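Local coordinates for pyocin-S2 immunity protein (Pseudomonas aeruginosa, PDB 4QKO) that binds the nuclease domain of the bacteriocin pyocin S2 and thereby probably protects the cell from the toxin, at residues A[10-21]-A[63-73]. Sequence-based numbering, arbitrary orientation. Where two conformers were deposited one is given.
Sequences EKEFLEFVKDIY and DSPAGVVKEVK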
ATOM      1  N   GLU A  10      -8.726 -17.500 -18.304  1.00 28.13           N
ATOM      2  CA  GLU A  10      -9.415 -16.780 -17.234  1.00 28.75           C
ATOM      3  C   GLU A  10      -9.139 -17.401 -15.855  1.00 29.87           C
ATOM      4  O   GLU A  10      -8.854 -16.672 -14.905  1.00 28.36           O
ATOM      5  CB  GLU A  10     -10.920 -16.721 -17.472  1.00 30.97           C
ATOM      6  CG  GLU A  10     -11.636 -15.745 -16.565  1.00 30.77           C
ATOM      7  CD  GLU A  10     -13.126 -15.630 -16.843  1.00 32.70           C
ATOM      8  OE1 GLU A  10     -13.905 -15.300 -15.908  1.00 29.99           O
ATOM      9  OE2 GLU A  10     -13.529 -15.826 -18.011  1.00 33.78           O
ATOM     10  N   LYS A  11      -9.206 -18.740 -15.737  1.00 28.67           N
ATOM     11  CA  LYS A  11      -8.902 -19.397 -14.459  1.00 30.77           C
ATOM     12  C   LYS A  11      -7.469 -19.122 -13.960  1.00 28.40           C
ATOM     13  O   LYS A  11      -7.266 -18.894 -12.727  1.00 27.65           O
ATOM     14  CB  LYS A  11      -9.173 -20.903 -14.563  1.00 38.12           C
ATOM     15  CG  LYS A  11      -8.992 -21.657 -13.261  1.00 43.47           C
ATOM     16  CD  LYS A  11      -7.549 -22.114 -13.071  1.00 51.91           C
ATOM     17  CE  LYS A  11      -7.373 -23.559 -13.523  1.00 55.93           C
ATOM     18  NZ  LYS A  11      -8.163 -24.481 -12.662  1.00 58.38           N
ATOM     19  N   GLU A  12      -6.494 -19.143 -14.877  1.00 24.97           N
ATOM     20  CA  GLU A  12      -5.096 -18.812 -14.569  1.00 25.71           C
ATOM     21  C   GLU A  12      -4.937 -17.360 -14.128  1.00 24.26           C
ATOM     22  O   GLU A  12      -4.137 -17.022 -13.253  1.00 22.80           O
ATOM     23  CB  GLU A  12      -4.146 -19.021 -15.732  1.00 28.49           C
ATOM     24  CG  GLU A  12      -3.854 -20.509 -16.063  1.00 31.35           C
ATOM     25  CD  GLU A  12      -3.176 -20.782 -17.449  1.00 36.95           C
ATOM     26  OE1 GLU A  12      -3.143 -19.893 -18.354  1.00 32.49           O
ATOM     27  OE2 GLU A  12      -2.661 -21.944 -17.635  1.00 39.17           O
ATOM     28  N   PHE A  13      -5.635 -16.474 -14.817  1.00 22.93           N
ATOM     29  CA  PHE A  13      -5.523 -15.071 -14.439  1.00 22.75           C
ATOM     30  C   PHE A  13      -6.177 -14.811 -13.075  1.00 20.58           C
ATOM     31  O   PHE A  13      -5.664 -14.059 -12.300  1.00 20.89           O
ATOM     32  CB  PHE A  13      -6.168 -14.168 -15.482  1.00 21.66           C
ATOM     33  CG  PHE A  13      -5.864 -12.737 -15.250  1.00 21.87           C
ATOM     34  CD1 PHE A  13      -4.578 -12.283 -15.415  1.00 21.27           C
ATOM     35  CD2 PHE A  13      -6.849 -11.854 -14.837  1.00 22.74           C
ATOM     36  CE1 PHE A  13      -4.258 -10.947 -15.207  1.00 24.22           C
ATOM     37  CE2 PHE A  13      -6.538 -10.502 -14.646  1.00 23.40           C
ATOM     38  CZ  PHE A  13      -5.235 -10.060 -14.812  1.00 22.31           C
ATOM     39  N   LEU A  14      -7.300 -15.472 -12.801  1.00 21.90           N
ATOM     40  CA  LEU A  14      -7.967 -15.372 -11.510  1.00 22.76           C
ATOM     41  C   LEU A  14      -7.020 -15.844 -10.418  1.00 24.52           C
ATOM     42  O   LEU A  14      -6.905 -15.178  -9.377  1.00 21.77           O
ATOM     43  CB  LEU A  14      -9.325 -16.113 -11.496  1.00 23.54           C
ATOM     44  CG  LEU A  14      -9.995 -16.242 -10.152  1.00 26.81           C
ATOM     45  CD1 LEU A  14     -10.477 -14.913  -9.625  1.00 26.69           C
ATOM     46  CD2 LEU A  14     -11.142 -17.229 -10.233  1.00 31.35           C
ATOM     47  N   GLU A  15      -6.331 -16.953 -10.645  0.50 24.63           N
ATOM     48  CA  GLU A  15      -5.421 -17.450  -9.613  0.50 26.68           C
ATOM     49  C   GLU A  15      -4.213 -16.490  -9.355  0.50 24.47           C
ATOM     50  O   GLU A  15      -3.816 -16.285  -8.207  0.50 26.31           O
ATOM     51  CB  GLU A  15      -4.980 -18.859  -9.963  0.50 28.93           C
ATOM     52  CG  GLU A  15      -6.119 -19.797 -10.406  0.50 31.72           C
ATOM     53  CD  GLU A  15      -7.492 -19.553  -9.747  0.50 32.97           C
ATOM     54  OE1 GLU A  15      -7.549 -19.060  -8.584  0.50 37.26           O
ATOM     55  OE2 GLU A  15      -8.520 -19.897 -10.378  0.50 29.92           O
ATOM     56  N   PHE A  16      -3.665 -15.863 -10.394  1.00 22.61           N
ATOM     57  CA  PHE A  16      -2.665 -14.798 -10.227  1.00 21.61           C
ATOM     58  C   PHE A  16      -3.255 -13.603  -9.432  1.00 20.26           C
ATOM     59  O   PHE A  16      -2.653 -13.142  -8.437  1.00 20.61           O
ATOM     60  CB  PHE A  16      -2.258 -14.317 -11.567  1.00 22.39           C
ATOM     61  CG  PHE A  16      -1.275 -13.176 -11.605  1.00 23.18           C
ATOM     62  CD1 PHE A  16      -0.039 -13.249 -10.981  1.00 25.68           C
ATOM     63  CD2 PHE A  16      -1.563 -12.035 -12.379  1.00 25.75           C
ATOM     64  CE1 PHE A  16       0.902 -12.194 -11.100  1.00 26.67           C
ATOM     65  CE2 PHE A  16      -0.615 -10.993 -12.538  1.00 24.33           C
ATOM     66  CZ  PHE A  16       0.617 -11.072 -11.904  1.00 25.87           C
ATOM     67  N   VAL A  17      -4.462 -13.139  -9.807  1.00 18.93           N
ATOM     68  CA  VAL A  17      -5.048 -12.002  -9.073  1.00 18.39           C
ATOM     69  C   VAL A  17      -5.356 -12.368  -7.593  1.00 19.42           C
ATOM     70  O   VAL A  17      -5.111 -11.582  -6.681  1.00 18.89           O
ATOM     71  CB  VAL A  17      -6.324 -11.532  -9.808  1.00 18.60           C
ATOM     72  CG1 VAL A  17      -6.984 -10.500  -8.967  1.00 19.18           C
ATOM     73  CG2 VAL A  17      -5.996 -10.973 -11.199  1.00 17.84           C
ATOM     74  N   LYS A  18      -5.850 -13.579  -7.348  1.00 20.53           N
ATOM     75  CA  LYS A  18      -6.127 -14.025  -5.982  1.00 25.16           C
ATOM     76  C   LYS A  18      -4.831 -14.047  -5.207  1.00 22.88           C
ATOM     77  O   LYS A  18      -4.825 -13.638  -4.035  1.00 23.58           O
ATOM     78  CB  LYS A  18      -6.656 -15.453  -5.865  1.00 31.21           C
ATOM     79  CG  LYS A  18      -8.122 -15.793  -6.043  1.00 41.11           C
ATOM     80  CD  LYS A  18      -8.304 -17.273  -5.659  1.00 50.05           C
ATOM     81  CE  LYS A  18      -9.303 -18.039  -6.543  1.00 57.39           C
ATOM     82  NZ  LYS A  18     -10.705 -17.867  -6.074  1.00 60.22           N
ATOM     83  N   ASP A  19      -3.739 -14.507  -5.830  1.00 22.54           N
ATOM     84  CA  ASP A  19      -2.424 -14.483  -5.170  1.00 23.86           C
ATOM     85  C   ASP A  19      -1.953 -13.108  -4.776  1.00 24.18           C
ATOM     86  O   ASP A  19      -1.442 -12.910  -3.657  1.00 21.17           O
ATOM     87  CB  ASP A  19      -1.338 -15.173  -5.995  1.00 26.34           C
ATOM     88  CG  ASP A  19      -1.543 -16.725  -6.069  1.00 28.04           C
ATOM     89  OD1 ASP A  19      -2.167 -17.300  -5.145  1.00 29.23           O
ATOM     90  OD2 ASP A  19      -1.093 -17.366  -7.067  1.00 31.77           O
ATOM     91  N   ILE A  20      -2.095 -12.160  -5.693  1.00 21.66           N
ATOM     92  CA  ILE A  20      -1.748 -10.767  -5.355  1.00 20.75           C
ATOM     93  C   ILE A  20      -2.655 -10.232  -4.241  1.00 19.53           C
ATOM     94  O   ILE A  20      -2.164  -9.683  -3.242  1.00 18.83           O
ATOM     95  CB  ILE A  20      -1.890  -9.827  -6.581  1.00 19.15           C
ATOM     96  CG1 ILE A  20      -0.877 -10.231  -7.623  1.00 19.96           C
ATOM     97  CG2 ILE A  20      -1.718  -8.392  -6.136  1.00 20.20           C
ATOM     98  CD1 ILE A  20      -0.916  -9.461  -8.939  1.00 20.04           C
ATOM     99  N   TYR A  21      -3.970 -10.403  -4.405  1.00 19.31           N
ATOM    100  CA  TYR A  21      -4.977  -9.854  -3.521  1.00 20.19           C
ATOM    101  C   TYR A  21      -4.906 -10.374  -2.094  1.00 21.97           C
ATOM    102  O   TYR A  21      -5.063  -9.587  -1.148  1.00 20.99           O
ATOM    103  CB  TYR A  21      -6.367 -10.136  -4.065  1.00 20.70           C
ATOM    104  CG  TYR A  21      -7.482  -9.376  -3.448  1.00 20.36           C
ATOM    105  CD1 TYR A  21      -7.810  -8.094  -3.881  1.00 18.42           C
ATOM    106  CD2 TYR A  21      -8.219  -9.935  -2.410  1.00 20.44           C
ATOM    107  CE1 TYR A  21      -8.835  -7.401  -3.279  1.00 19.06           C
ATOM    108  CE2 TYR A  21      -9.262  -9.263  -1.807  1.00 20.40           C
ATOM    109  CZ  TYR A  21      -9.588  -8.004  -2.233  1.00 20.96           C
ATOM    110  OH  TYR A  21     -10.710  -7.434  -1.618  1.00 21.85           O
ATOM    111  N   ASP A  63     -15.906  -6.195  -4.577  1.00 20.40           N
ATOM    112  CA  ASP A  63     -14.502  -6.082  -4.181  1.00 21.71           C
ATOM    113  C   ASP A  63     -13.959  -7.456  -3.856  1.00 20.08           C
ATOM    114  O   ASP A  63     -14.057  -7.893  -2.702  1.00 20.91           O
ATOM    115  CB  ASP A  63     -14.364  -5.157  -2.968  1.00 21.77           C
ATOM    116  CG  ASP A  63     -12.921  -5.019  -2.502  1.00 21.23           C
ATOM    117  OD1 ASP A  63     -11.979  -5.599  -3.140  1.00 19.02           O
ATOM    118  OD2 ASP A  63     -12.717  -4.279  -1.520  1.00 21.22           O
ATOM    119  N   SER A  64     -13.368  -8.114  -4.847  1.00 21.66           N
ATOM    120  CA  SER A  64     -12.829  -9.485  -4.732  1.00 21.10           C
ATOM    121  C   SER A  64     -11.973  -9.798  -5.935  1.00 20.56           C
ATOM    122  O   SER A  64     -12.166  -9.176  -6.944  1.00 19.58           O
ATOM    123  CB  SER A  64     -13.992 -10.506  -4.739  1.00 21.92           C
ATOM    124  OG  SER A  64     -14.655 -10.518  -5.972  1.00 20.69           O
ATOM    125  N   PRO A  65     -11.150 -10.878  -5.914  1.00 21.40           N
ATOM    126  CA  PRO A  65     -10.447 -11.298  -7.140  1.00 20.49           C
ATOM    127  C   PRO A  65     -11.388 -11.579  -8.308  1.00 21.72           C
ATOM    128  O   PRO A  65     -11.141 -11.134  -9.428  1.00 20.82           O
ATOM    129  CB  PRO A  65      -9.743 -12.587  -6.723  1.00 22.71           C
ATOM    130  CG  PRO A  65      -9.575 -12.455  -5.256  1.00 23.79           C
ATOM    131  CD  PRO A  65     -10.695 -11.622  -4.734  1.00 22.52           C
ATOM    132  N   ALA A  66     -12.526 -12.219  -8.061  1.00 21.95           N
ATOM    133  CA  ALA A  66     -13.494 -12.397  -9.178  1.00 22.02           C
ATOM    134  C   ALA A  66     -14.043 -11.061  -9.720  1.00 22.39           C
ATOM    135  O   ALA A  66     -14.257 -10.924 -10.924  1.00 22.39           O
ATOM    136  CB  ALA A  66     -14.649 -13.261  -8.737  1.00 24.03           C
ATOM    137  N   GLY A  67     -14.282 -10.103  -8.834  1.00 20.68           N
ATOM    138  CA  GLY A  67     -14.742  -8.789  -9.237  1.00 22.12           C
ATOM    139  C   GLY A  67     -13.732  -8.123 -10.108  1.00 19.31           C
ATOM    140  O   GLY A  67     -14.064  -7.502 -11.087  1.00 19.26           O
ATOM    141  N   VAL A  68     -12.458  -8.304  -9.760  1.00 18.85           N
ATOM    142  CA  VAL A  68     -11.374  -7.692 -10.512  1.00 18.34           C
ATOM    143  C   VAL A  68     -11.320  -8.291 -11.902  1.00 18.00           C
ATOM    144  O   VAL A  68     -11.221  -7.575 -12.935  1.00 17.69           O
ATOM    145  CB  VAL A  68     -10.005  -7.879  -9.832  1.00 17.87           C
ATOM    146  CG1 VAL A  68      -8.884  -7.494 -10.800  1.00 17.37           C
ATOM    147  CG2 VAL A  68      -9.956  -7.117  -8.541  1.00 18.97           C
ATOM    148  N   VAL A  69     -11.375  -9.600 -11.958  1.00 17.38           N
ATOM    149  CA  VAL A  69     -11.254 -10.294 -13.253  1.00 18.65           C
ATOM    150  C   VAL A  69     -12.373  -9.934 -14.188  1.00 18.91           C
ATOM    151  O   VAL A  69     -12.149  -9.741 -15.362  1.00 18.65           O
ATOM    152  CB  VAL A  69     -11.222 -11.808 -13.082  1.00 19.34           C
ATOM    153  CG1 VAL A  69     -11.199 -12.481 -14.430  1.00 21.13           C
ATOM    154  CG2 VAL A  69      -9.909 -12.181 -12.353  1.00 20.56           C
ATOM    155  N   LYS A  70     -13.599  -9.981 -13.686  1.00 21.66           N
ATOM    156  CA  LYS A  70     -14.763  -9.629 -14.455  1.00 21.98           C
ATOM    157  C   LYS A  70     -14.647  -8.206 -14.977  1.00 20.18           C
ATOM    158  O   LYS A  70     -14.988  -7.985 -16.152  1.00 20.99           O
ATOM    159  CB  LYS A  70     -16.012  -9.769 -13.633  1.00 24.96           C
ATOM    160  CG  LYS A  70     -17.290  -9.540 -14.429  1.00 29.04           C
ATOM    161  CD  LYS A  70     -18.449  -9.321 -13.455  1.00 31.85           C
ATOM    162  CE  LYS A  70     -19.737  -9.059 -14.190  1.00 37.76           C
ATOM    163  NZ  LYS A  70     -20.869  -9.481 -13.347  1.00 39.76           N
ATOM    164  N   GLU A  71     -14.184  -7.255 -14.137  1.00 18.88           N
ATOM    165  CA  GLU A  71     -14.076  -5.888 -14.588  1.00 18.19           C
ATOM    166  C   GLU A  71     -13.079  -5.794 -15.762  1.00 18.74           C
ATOM    167  O   GLU A  71     -13.285  -5.133 -16.776  1.00 19.68           O
ATOM    168  CB  GLU A  71     -13.685  -4.917 -13.490  1.00 20.14           C
ATOM    169  CG  GLU A  71     -13.628  -3.490 -14.029  1.00 21.21           C
ATOM    170  CD  GLU A  71     -13.650  -2.384 -13.001  1.00 24.21           C
ATOM    171  OE1 GLU A  71     -13.728  -2.596 -11.760  1.00 20.64           O
ATOM    172  OE2 GLU A  71     -13.672  -1.228 -13.495  1.00 23.79           O
ATOM    173  N   VAL A  72     -11.951  -6.464 -15.596  1.00 20.78           N
ATOM    174  CA  VAL A  72     -10.932  -6.481 -16.589  1.00 19.01           C
ATOM    175  C   VAL A  72     -11.468  -7.148 -17.859  1.00 19.13           C
ATOM    176  O   VAL A  72     -11.324  -6.581 -18.967  1.00 19.77           O
ATOM    177  CB  VAL A  72      -9.680  -7.236 -16.140  1.00 19.77           C
ATOM    178  CG1 VAL A  72      -8.750  -7.480 -17.284  1.00 19.86           C
ATOM    179  CG2 VAL A  72      -8.970  -6.477 -15.050  1.00 19.12           C
ATOM    180  N   LYS A  73     -12.041  -8.335 -17.720  1.00 17.91           N
ATOM    181  CA  LYS A  73     -12.537  -9.051 -18.896  1.00 20.81           C
ATOM    182  C   LYS A  73     -13.547  -8.200 -19.734  1.00 21.14           C
ATOM    183  O   LYS A  73     -13.467  -8.146 -21.009  1.00 19.64           O
ATOM    184  CB  LYS A  73     -13.230 -10.312 -18.429  1.00 23.05           C
ATOM    185  CG  LYS A  73     -13.864 -11.189 -19.475  1.00 27.29           C
ATOM    186  CD  LYS A  73     -14.430 -12.468 -18.891  1.00 28.69           C
ATOM    187  CE  LYS A  73     -14.789 -13.388 -20.034  1.00 35.54           C
ATOM    188  NZ  LYS A  73     -15.506 -14.525 -19.422  1.00 39.20           N
TER
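Pro-65 sets its CD over one face of the Tyr-21 ring, toward the rim, a CH-pi contact with CD 4.1 Å from the centroid of the aromatic ring. It is one of two knobs with which helix 65-78 packs on helix 10-21 in this four-helix colicin immunity fold; the axes of the two segments cross at 130° and come within 9.1 Å. Compact and rigid, the proline suits a helix's first turn and fills the hole formed by Tyr-21, Lys-18, Val-17 and Leu-14; Lys-18 contributes the aliphatic part of its chain, CG lying 3.7 Å from Pro-65 CB. One turn on, Val-69 sits among Glu-10, Phe-13, Leu-14 and Val-17, its CG2 pressing on Leu-14 CA at 3.8 Å. Toward helix 31-45, Val-17 and Val-68 meet and both touch Phe-41. Charge closes one end: Lys-73 NZ forms a salt bridge with Glu-10 OE2 at 2.8 Å, on the syn side but tilted 27° out of the carboxylate plane. At the other, Ser-64 caps helix 65-78, its OG accepting from Gly-67 N and also bonding Glu-62. Asp-63 OD2 is hydrogen-bonded to Asn-71 of the pyocin chain, while Asp-63 OD1 accepts a hydrogen bond from Tyr-21 OH at 2.7 Å, the donor standing 58° out of the carboxylate plane.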